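PDB 4U63: DNA photolyase from Agrobacterium tumefaciens, which probably repairs cyclobutane pyrimidine dimers in DNA using light, with FAD as its flavin cofactor and methenyltetrahydrofolate as an antenna chromophore. Local coordinates for residues E301-L306 and W403-G408; L313-W318 and G383-R388. All coordinates share one frame; numbering follows the deposited sequence.

Interaction 1 of 2, residues E301-L306 and W403-G408. With FAD (flavin-adenine dinucleotide), chain C.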
loop_
_atom_site.group_PDB
_atom_site.type_symbol
_atom_site.label_atom_id
_atom_site.label_comp_id
_atom_site.label_asym_id
_atom_site.label_seq_id
_atom_site.Cartn_x
_atom_site.Cartn_y
_atom_site.Cartn_z
ATOM N N GLU A 301 1.557 -10.734 1.385
ATOM C CA GLU A 301 1.221 -11.930 0.596
ATOM C C GLU A 301 -0.146 -12.476 0.967
ATOM O O GLU A 301 -0.968 -12.797 0.095
ATOM C CB GLU A 301 2.264 -13.024 0.809
ATOM C CG GLU A 301 3.667 -12.654 0.343
ATOM C CD GLU A 301 3.795 -12.601 -1.163
ATOM O OE1 GLU A 301 3.222 -13.477 -1.873
ATOM O OE2 GLU A 301 4.489 -11.682 -1.647
ATOM N N PHE A 302 -0.382 -12.591 2.274
ATOM C CA PHE A 302 -1.618 -13.165 2.771
ATOM C C PHE A 302 -2.819 -12.307 2.377
ATOM O O PHE A 302 -3.868 -12.838 2.008
ATOM C CB PHE A 302 -1.533 -13.336 4.286
ATOM C CG PHE A 302 -2.680 -14.091 4.887
ATOM C CD1 PHE A 302 -3.051 -15.344 4.395
ATOM C CD2 PHE A 302 -3.378 -13.571 5.992
ATOM C CE1 PHE A 302 -4.113 -16.047 4.965
ATOM C CE2 PHE A 302 -4.424 -14.278 6.564
ATOM C CZ PHE A 302 -4.796 -15.520 6.047
ATOM N N CYS A 303 -2.668 -10.982 2.450
ATOM C CA CYS A 303 -3.749 -10.080 2.024
ATOM C C CYS A 303 -4.126 -10.319 0.556
ATOM O O CYS A 303 -5.320 -10.357 0.208
ATOM C CB CYS A 303 -3.366 -8.620 2.265
ATOM S SG CYS A 303 -3.277 -8.176 4.017
ATOM N N TYR A 304 -3.114 -10.490 -0.301
ATOM C CA TYR A 304 -3.351 -10.803 -1.715
ATOM C C TYR A 304 -3.987 -12.191 -1.901
ATOM O O TYR A 304 -4.816 -12.377 -2.788
ATOM C CB TYR A 304 -2.071 -10.646 -2.548
ATOM C CG TYR A 304 -1.863 -9.227 -3.019
ATOM C CD1 TYR A 304 -2.413 -8.794 -4.218
ATOM C CD2 TYR A 304 -1.139 -8.311 -2.263
ATOM C CE1 TYR A 304 -2.247 -7.496 -4.654
ATOM C CE2 TYR A 304 -0.970 -7.009 -2.700
ATOM C CZ TYR A 304 -1.520 -6.615 -3.899
ATOM O OH TYR A 304 -1.377 -5.339 -4.357
ATOM N N HIS A 305 -3.595 -13.149 -1.060
ATOM C CA HIS A 305 -4.211 -14.488 -1.078
ATOM C C HIS A 305 -5.709 -14.399 -0.813
ATOM O O HIS A 305 -6.529 -15.005 -1.521
ATOM C CB HIS A 305 -3.536 -15.382 -0.034
ATOM C CG HIS A 305 -3.800 -16.828 -0.229
ATOM N ND1 HIS A 305 -3.150 -17.581 -1.178
ATOM C CD2 HIS A 305 -4.652 -17.664 0.394
ATOM C CE1 HIS A 305 -3.593 -18.819 -1.137
ATOM N NE2 HIS A 305 -4.495 -18.899 -0.183
ATOM N N LEU A 306 -6.059 -13.646 0.224
ATOM C CA LEU A 306 -7.453 -13.456 0.610
ATOM C C LEU A 306 -8.243 -12.713 -0.466
ATOM O O LEU A 306 -9.382 -13.078 -0.760
ATOM C CB LEU A 306 -7.538 -12.707 1.950
ATOM C CG LEU A 306 -6.998 -13.446 3.179
ATOM C CD1 LEU A 306 -7.177 -12.574 4.399
ATOM C CD2 LEU A 306 -7.666 -14.795 3.404
ATOM N N TRP A 403 -8.881 -3.609 7.195
ATOM C CA TRP A 403 -10.171 -3.072 7.658
ATOM C C TRP A 403 -11.136 -4.189 8.083
ATOM O O TRP A 403 -11.775 -4.093 9.140
ATOM C CB TRP A 403 -10.808 -2.167 6.600
ATOM C CG TRP A 403 -10.227 -0.780 6.618
ATOM C CD1 TRP A 403 -9.247 -0.289 5.818
ATOM C CD2 TRP A 403 -10.595 0.273 7.507
ATOM N NE1 TRP A 403 -8.971 1.025 6.152
ATOM C CE2 TRP A 403 -9.784 1.388 7.194
ATOM C CE3 TRP A 403 -11.528 0.378 8.553
ATOM C CZ2 TRP A 403 -9.893 2.594 7.872
ATOM C CZ3 TRP A 403 -11.636 1.568 9.231
ATOM C CH2 TRP A 403 -10.816 2.670 8.891
ATOM N N GLN A 404 -11.225 -5.253 7.287
ATOM C CA GLN A 404 -12.102 -6.379 7.641
ATOM C C GLN A 404 -11.690 -7.070 8.948
ATOM O O GLN A 404 -12.553 -7.442 9.747
ATOM C CB GLN A 404 -12.213 -7.390 6.496
ATOM C CG GLN A 404 -12.973 -6.835 5.295
ATOM C CD GLN A 404 -14.198 -7.662 4.896
ATOM O OE1 GLN A 404 -14.886 -8.228 5.737
ATOM N NE2 GLN A 404 -14.476 -7.706 3.612
ATOM N N TRP A 405 -10.386 -7.223 9.178
ATOM C CA TRP A 405 -9.909 -7.821 10.443
ATOM C C TRP A 405 -10.274 -6.946 11.636
ATOM O O TRP A 405 -10.751 -7.448 12.648
ATOM C CB TRP A 405 -8.399 -8.080 10.421
ATOM C CG TRP A 405 -7.989 -9.227 9.548
ATOM C CD1 TRP A 405 -8.622 -10.446 9.418
ATOM C CD2 TRP A 405 -6.848 -9.284 8.695
ATOM N NE1 TRP A 405 -7.939 -11.238 8.530
ATOM C CE2 TRP A 405 -6.848 -10.557 8.072
ATOM C CE3 TRP A 405 -5.813 -8.390 8.394
ATOM C CZ2 TRP A 405 -5.867 -10.939 7.162
ATOM C CZ3 TRP A 405 -4.847 -8.776 7.487
ATOM C CH2 TRP A 405 -4.876 -10.040 6.886
ATOM N N VAL A 406 -10.074 -5.633 11.512
ATOM C CA VAL A 406 -10.451 -4.723 12.597
ATOM C C VAL A 406 -11.974 -4.777 12.845
ATOM O O VAL A 406 -12.425 -4.714 13.993
ATOM C CB VAL A 406 -9.984 -3.276 12.338
ATOM C CG1 VAL A 406 -10.428 -2.363 13.480
ATOM C CG2 VAL A 406 -8.468 -3.223 12.220
ATOM N N ALA A 407 -12.740 -4.922 11.767
ATOM C CA ALA A 407 -14.213 -4.986 11.818
ATOM C C ALA A 407 -14.778 -6.298 12.372
ATOM O O ALA A 407 -15.978 -6.383 12.640
ATOM C CB ALA A 407 -14.788 -4.726 10.432
ATOM N N GLY A 408 -13.937 -7.322 12.517
ATOM C CA GLY A 408 -14.355 -8.584 13.109
ATOM C C GLY A 408 -14.650 -9.722 12.144
ATOM O O GLY A 408 -15.172 -10.738 12.577
HETATM P PA FAD C . 7.128 -2.603 7.914
HETATM O O1A FAD C . 6.833 -2.859 9.357
HETATM O O2A FAD C . 8.499 -2.158 7.529
HETATM O O5B FAD C . 6.682 -3.926 7.122
HETATM C C5B FAD C . 7.267 -4.299 5.869
HETATM C C4B FAD C . 6.212 -4.520 4.795
HETATM O O4B FAD C . 5.310 -5.563 5.161
HETATM C C3B FAD C . 5.341 -3.310 4.544
HETATM O O3B FAD C . 5.994 -2.337 3.712
HETATM C C2B FAD C . 4.114 -3.937 3.918
HETATM O O2B FAD C . 4.304 -4.189 2.524
HETATM C C1B FAD C . 4.005 -5.254 4.646
HETATM N N9A FAD C . 3.074 -5.231 5.796
HETATM C C8A FAD C . 3.396 -4.951 7.071
HETATM N N7A FAD C . 2.322 -5.050 7.881
HETATM C C5A FAD C . 1.275 -5.426 7.115
HETATM C C6A FAD C . -0.145 -5.696 7.353
HETATM N N6A FAD C . -0.656 -5.593 8.596
HETATM N N1A FAD C . -0.896 -6.042 6.283
HETATM C C2A FAD C . -0.377 -6.133 5.036
HETATM N N3A FAD C . 0.922 -5.897 4.760
HETATM C C4A FAD C . 1.773 -5.543 5.744
HETATM N N1 FAD C . -0.536 -1.723 4.083
HETATM C C2 FAD C . -0.364 -1.398 2.783
HETATM O O2 FAD C . 0.710 -1.747 2.243
HETATM N N3 FAD C . -1.309 -0.727 2.080
HETATM C C4 FAD C . -2.486 -0.343 2.637
HETATM O O4 FAD C . -3.367 0.267 1.976
HETATM C C4X FAD C . -2.734 -0.656 4.059
HETATM N N5 FAD C . -3.873 -0.291 4.718
HETATM C C5X FAD C . -4.064 -0.628 6.027
HETATM C C6 FAD C . -5.233 -0.284 6.692
HETATM C C7 FAD C . -5.434 -0.612 8.036
HETATM C C7M FAD C . -6.713 -0.227 8.743
HETATM C C8 FAD C . -4.380 -1.338 8.779
HETATM C C8M FAD C . -4.543 -1.726 10.233
HETATM C C9 FAD C . -3.223 -1.679 8.130
HETATM C C9A FAD C . -3.004 -1.366 6.786
HETATM N N10 FAD C . -1.793 -1.720 6.121
HETATM C C10 FAD C . -1.648 -1.383 4.764
HETATM C "C1'" FAD C . -0.737 -2.501 6.776
HETATM C "C2'" FAD C . 0.396 -1.797 7.489
HETATM O "O2'" FAD C . -0.144 -0.879 8.447
HETATM C "C3'" FAD C . 1.339 -1.103 6.525
HETATM O "O3'" FAD C . 1.817 -2.014 5.539
HETATM C "C4'" FAD C . 2.515 -0.527 7.311
HETATM O "O4'" FAD C . 2.048 0.539 8.135
HETATM C "C5'" FAD C . 3.567 -0.019 6.346
HETATM O "O5'" FAD C . 4.697 0.543 7.031
HETATM P P FAD C . 6.149 -0.090 6.768
HETATM O O1P FAD C . 7.145 0.716 7.525
HETATM O O2P FAD C . 6.402 -0.222 5.293
HETATM O O3P FAD C . 5.995 -1.554 7.412
#

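Interaction 2 of 2, residues L313-W318 and G383-R388. With FAD (flavin-adenine dinucleotide), chain C.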
loop_
_atom_site.group_PDB
_atom_site.type_symbol
_atom_site.label_atom_id
_atom_site.label_comp_id
_atom_site.label_asym_id
_atom_site.label_seq_id
_atom_site.Cartn_x
_atom_site.Cartn_y
_atom_site.Cartn_z
ATOM N N LEU A 313 -13.539 -8.356 -1.286
ATOM C CA LEU A 313 -12.939 -7.999 0.018
ATOM C C LEU A 313 -13.081 -6.522 0.407
ATOM O O LEU A 313 -13.229 -6.201 1.590
ATOM C CB LEU A 313 -11.455 -8.397 0.042
ATOM C CG LEU A 313 -10.710 -8.382 1.369
ATOM C CD1 LEU A 313 -11.262 -9.426 2.329
ATOM C CD2 LEU A 313 -9.220 -8.608 1.130
ATOM N N GLY A 314 -13.043 -5.629 -0.573
ATOM C CA GLY A 314 -13.203 -4.199 -0.288
ATOM C C GLY A 314 -14.624 -3.664 -0.185
ATOM O O GLY A 314 -14.809 -2.505 0.195
ATOM N N GLU A 315 -15.624 -4.486 -0.520
ATOM C CA GLU A 315 -17.033 -4.038 -0.555
ATOM C C GLU A 315 -18.048 -4.914 0.199
ATOM O O GLU A 315 -19.077 -4.400 0.641
ATOM C CB GLU A 315 -17.485 -3.876 -2.010
ATOM C CG GLU A 315 -18.960 -3.525 -2.174
ATOM C CD GLU A 315 -19.389 -2.328 -1.343
ATOM O OE1 GLU A 315 -18.660 -1.310 -1.311
ATOM O OE2 GLU A 315 -20.471 -2.407 -0.723
ATOM N N LYS A 316 -17.785 -6.216 0.340
ATOM C CA LYS A 316 -18.706 -7.113 1.057
ATOM C C LYS A 316 -18.040 -7.715 2.282
ATOM O O LYS A 316 -16.843 -8.000 2.262
ATOM C CB LYS A 316 -19.193 -8.239 0.142
ATOM C CG LYS A 316 -20.064 -7.780 -1.017
ATOM C CD LYS A 316 -20.809 -8.968 -1.613
ATOM C CE LYS A 316 -21.704 -8.555 -2.768
ATOM N NZ LYS A 316 -22.204 -9.743 -3.518
ATOM N N ASN A 317 -18.815 -7.908 3.348
ATOM C CA ASN A 317 -18.289 -8.533 4.555
ATOM C C ASN A 317 -17.824 -9.952 4.244
ATOM O O ASN A 317 -18.550 -10.736 3.612
ATOM C CB ASN A 317 -19.335 -8.595 5.668
ATOM C CG ASN A 317 -19.795 -7.219 6.130
ATOM O OD1 ASN A 317 -18.978 -6.369 6.460
ATOM N ND2 ASN A 317 -21.091 -7.000 6.154
ATOM N N TRP A 318 -16.620 -10.289 4.689
ATOM C CA TRP A 318 -16.153 -11.680 4.605
ATOM C C TRP A 318 -17.119 -12.611 5.366
ATOM O O TRP A 318 -17.461 -13.703 4.888
ATOM C CB TRP A 318 -14.731 -11.790 5.150
ATOM C CG TRP A 318 -14.164 -13.170 5.164
ATOM C CD1 TRP A 318 -14.469 -14.181 6.034
ATOM C CD2 TRP A 318 -13.172 -13.684 4.284
ATOM N NE1 TRP A 318 -13.737 -15.303 5.735
ATOM C CE2 TRP A 318 -12.933 -15.029 4.663
ATOM C CE3 TRP A 318 -12.470 -13.153 3.198
ATOM C CZ2 TRP A 318 -12.010 -15.843 3.999
ATOM C CZ3 TRP A 318 -11.543 -13.968 2.529
ATOM C CH2 TRP A 318 -11.328 -15.301 2.936
ATOM N N GLY A 383 -14.131 4.239 6.150
ATOM C CA GLY A 383 -12.727 4.349 6.562
ATOM C C GLY A 383 -11.777 3.835 5.486
ATOM O O GLY A 383 -10.748 4.446 5.200
ATOM N N GLU A 384 -12.131 2.692 4.901
ATOM C CA GLU A 384 -11.373 2.107 3.799
ATOM C C GLU A 384 -11.215 3.113 2.650
ATOM O O GLU A 384 -10.107 3.300 2.113
ATOM C CB GLU A 384 -12.079 0.821 3.320
ATOM C CG GLU A 384 -11.245 -0.073 2.410
ATOM C CD GLU A 384 -11.295 0.288 0.930
ATOM O OE1 GLU A 384 -12.190 1.040 0.494
ATOM O OE2 GLU A 384 -10.422 -0.201 0.184
ATOM N N LYS A 385 -12.322 3.765 2.274
ATOM C CA LYS A 385 -12.302 4.763 1.201
ATOM C C LYS A 385 -11.449 5.972 1.556
ATOM O O LYS A 385 -10.735 6.486 0.710
ATOM C CB LYS A 385 -13.716 5.218 0.834
ATOM C CG LYS A 385 -14.515 4.155 0.113
ATOM C CD LYS A 385 -15.862 4.657 -0.383
ATOM C CE LYS A 385 -16.688 3.529 -0.993
ATOM N NZ LYS A 385 -16.964 2.419 -0.048
ATOM N N TRP A 386 -11.514 6.420 2.806
ATOM C CA TRP A 386 -10.692 7.557 3.249
ATOM C C TRP A 386 -9.206 7.203 3.119
ATOM O O TRP A 386 -8.420 7.980 2.584
ATOM C CB TRP A 386 -11.003 7.965 4.694
ATOM C CG TRP A 386 -10.136 9.115 5.157
ATOM C CD1 TRP A 386 -9.066 9.055 6.017
ATOM C CD2 TRP A 386 -10.242 10.483 4.752
ATOM N NE1 TRP A 386 -8.516 10.307 6.176
ATOM C CE2 TRP A 386 -9.216 11.200 5.414
ATOM C CE3 TRP A 386 -11.104 11.173 3.903
ATOM C CZ2 TRP A 386 -9.033 12.579 5.246
ATOM C CZ3 TRP A 386 -10.926 12.559 3.742
ATOM C CH2 TRP A 386 -9.900 13.236 4.410
ATOM N N PHE A 387 -8.845 6.005 3.582
ATOM C CA PHE A 387 -7.466 5.518 3.469
ATOM C C PHE A 387 -7.029 5.412 2.010
ATOM O O PHE A 387 -5.899 5.732 1.678
ATOM C CB PHE A 387 -7.311 4.154 4.156
ATOM C CG PHE A 387 -7.003 4.227 5.636
ATOM C CD1 PHE A 387 -7.393 5.314 6.427
ATOM C CD2 PHE A 387 -6.327 3.182 6.249
ATOM C CE1 PHE A 387 -7.104 5.345 7.784
ATOM C CE2 PHE A 387 -6.037 3.216 7.607
ATOM C CZ PHE A 387 -6.421 4.292 8.376
ATOM N N ARG A 388 -7.927 4.951 1.146
ATOM C CA ARG A 388 -7.651 4.867 -0.293
ATOM C C ARG A 388 -7.233 6.208 -0.895
ATOM O O ARG A 388 -6.403 6.242 -1.801
ATOM C CB ARG A 388 -8.867 4.326 -1.062
ATOM C CG ARG A 388 -8.699 2.911 -1.581
ATOM C CD ARG A 388 -10.017 2.297 -2.054
ATOM N NE ARG A 388 -10.891 3.261 -2.731
ATOM C CZ ARG A 388 -12.228 3.200 -2.760
ATOM N NH1 ARG A 388 -12.895 2.216 -2.144
ATOM N NH2 ARG A 388 -12.913 4.141 -3.409
HETATM P PA FAD C . 7.128 -2.603 7.914
HETATM O O1A FAD C . 6.833 -2.859 9.357
HETATM O O2A FAD C . 8.499 -2.158 7.529
HETATM O O5B FAD C . 6.682 -3.926 7.122
HETATM C C5B FAD C . 7.267 -4.299 5.869
HETATM C C4B FAD C . 6.212 -4.520 4.795
HETATM O O4B FAD C . 5.310 -5.563 5.161
HETATM C C3B FAD C . 5.341 -3.310 4.544
HETATM O O3B FAD C . 5.994 -2.337 3.712
HETATM C C2B FAD C . 4.114 -3.937 3.918
HETATM O O2B FAD C . 4.304 -4.189 2.524
HETATM C C1B FAD C . 4.005 -5.254 4.646
HETATM N N9A FAD C . 3.074 -5.231 5.796
HETATM C C8A FAD C . 3.396 -4.951 7.071
HETATM N N7A FAD C . 2.322 -5.050 7.881
HETATM C C5A FAD C . 1.275 -5.426 7.115
HETATM C C6A FAD C . -0.145 -5.696 7.353
HETATM N N6A FAD C . -0.656 -5.593 8.596
HETATM N N1A FAD C . -0.896 -6.042 6.283
HETATM C C2A FAD C . -0.377 -6.133 5.036
HETATM N N3A FAD C . 0.922 -5.897 4.760
HETATM C C4A FAD C . 1.773 -5.543 5.744
HETATM N N1 FAD C . -0.536 -1.723 4.083
HETATM C C2 FAD C . -0.364 -1.398 2.783
HETATM O O2 FAD C . 0.710 -1.747 2.243
HETATM N N3 FAD C . -1.309 -0.727 2.080
HETATM C C4 FAD C . -2.486 -0.343 2.637
HETATM O O4 FAD C . -3.367 0.267 1.976
HETATM C C4X FAD C . -2.734 -0.656 4.059
HETATM N N5 FAD C . -3.873 -0.291 4.718
HETATM C C5X FAD C . -4.064 -0.628 6.027
HETATM C C6 FAD C . -5.233 -0.284 6.692
HETATM C C7 FAD C . -5.434 -0.612 8.036
HETATM C C7M FAD C . -6.713 -0.227 8.743
HETATM C C8 FAD C . -4.380 -1.338 8.779
HETATM C C8M FAD C . -4.543 -1.726 10.233
HETATM C C9 FAD C . -3.223 -1.679 8.130
HETATM C C9A FAD C . -3.004 -1.366 6.786
HETATM N N10 FAD C . -1.793 -1.720 6.121
HETATM C C10 FAD C . -1.648 -1.383 4.764
HETATM C "C1'" FAD C . -0.737 -2.501 6.776
HETATM C "C2'" FAD C . 0.396 -1.797 7.489
HETATM O "O2'" FAD C . -0.144 -0.879 8.447
HETATM C "C3'" FAD C . 1.339 -1.103 6.525
HETATM O "O3'" FAD C . 1.817 -2.014 5.539
HETATM C "C4'" FAD C . 2.515 -0.527 7.311
HETATM O "O4'" FAD C . 2.048 0.539 8.135
HETATM C "C5'" FAD C . 3.567 -0.019 6.346
HETATM O "O5'" FAD C . 4.697 0.543 7.031
HETATM P P FAD C . 6.149 -0.090 6.768
HETATM O O1P FAD C . 7.145 0.716 7.525
HETATM O O2P FAD C . 6.402 -0.222 5.293
HETATM O O3P FAD C . 5.995 -1.554 7.412
#

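Interaction 1 of 2, residues E301-L306 and W403-G408
Trp-405 reaches from helix 398-407 to Phe-302, Cys-303 and Leu-306 on helix 287-309, joining two helices of the all-helical FAD-binding domain of a photolyase. The short segments run nearly at right angles (85°) with their axes 13.2 Å apart, a wide separation, bridged by the long indole meeting three side chains of the other helix. From CB, the first torsion sets CG anti to the carbonyl carbon (chi1 -73°) and carries the six-membered ring toward helix 287-309. Beyond CE2, CZ2 meets Leu-306 CD1 at 3.5 Å and also the CE2 corner of Phe-302. The next atom, CH2, lies 3.9 Å from Phe-302 CD2, and CZ3 after it is approached by Cys-303 SG. The Phe-302 ring is itself covered on one face by Leu-306 CG, one turn further along its own helix. No hydrogen bond crosses between the segments; the contact is apolar except for the sulfur, Cys-303 SG approaching the six-membered ring of Trp-405 obliquely, 66° off the ring normal. Both helices also line the cofactor pocket. Trp-403 lays one indole face against the flavin methyl C7M, and its contact with Trp-380 is consistent with the proximal place in the tryptophan triad of photolyases. On the other helix, Cys-303 SG touches both the indole CH2 of Trp-405 and the adenine of FAD, lying 3.7 Å from FAD C2A.

Interaction 2 of 2, residues L313-W318 and G383-R388
Gly-314 and Glu-384 mark the nearest approach of the two backbones, their CA atoms 7.7 Å apart. Residues 313-318 form an irregular loop after helix 287-309, whereas 383-388 is a regular turn and a half of helix 380-390. The contact is sparse: 85 Å² is buried and no hydrogen bond crosses. In one of two conformers of Glu-384, its OE1 is 4.4 Å from the main-chain O of Gly-314, two acceptor oxygens that form no bond. Beside it, Glu-315 OE1 and Lys-385 NZ carry opposite charges but stand 4.3 Å apart, too far for a salt bridge; both side chains have alternate conformers, which makes this pairing doubtful. A firmer tie is the hydrogen bond from the Arg-381 side chain (NE) to the main-chain O of Glu-315. In the helical FAD-binding domain of the photolyase fold, the loop packs on one flank of helix 380-390, and Phe-387 reaches the flavin from a neighbouring flank. It presents its ring edge, with CD2 3.7 Å from FAD C6 and CE2 equally near C7M. Within the helix, Arg-388 NH1 makes a salt bridge to Glu-384 OE1 at 3.0 Å in that same conformer, so this bridge need not be permanent. The carboxylate offers its syn lone pair, but the bond is bent (133°) and lies 31° out of the guanidinium plane. Lys-385 CA lies over the centre of one guanidinium face.

How the interactions relate
Followed from the N terminus, the chain passes 301-306 near the end of helix 287-309, then the loop 313-318, and after a largely helical excursion returns through 383-388 and finally 403-408. Interaction 2 therefore closes a loop of 64 intervening residues that lies wholly within the 96-residue loop closed by interaction 1; they nest without crossing, their centres 10 Å apart. The successive helices 380-390 and 398-407 are joined directly by Trp-403, whose ring meets Phe-387 edge-to-face. Gln-404 fastens 313-318 to helix 398-407: NE2 hydrogen-bonds to the carbonyl O of Leu-313 and of Lys-316, and OE1 accepts from Trp-318 N. Both border the FAD site, through Cys-303 and Trp-403 in interaction 1 and Phe-387 in interaction 2.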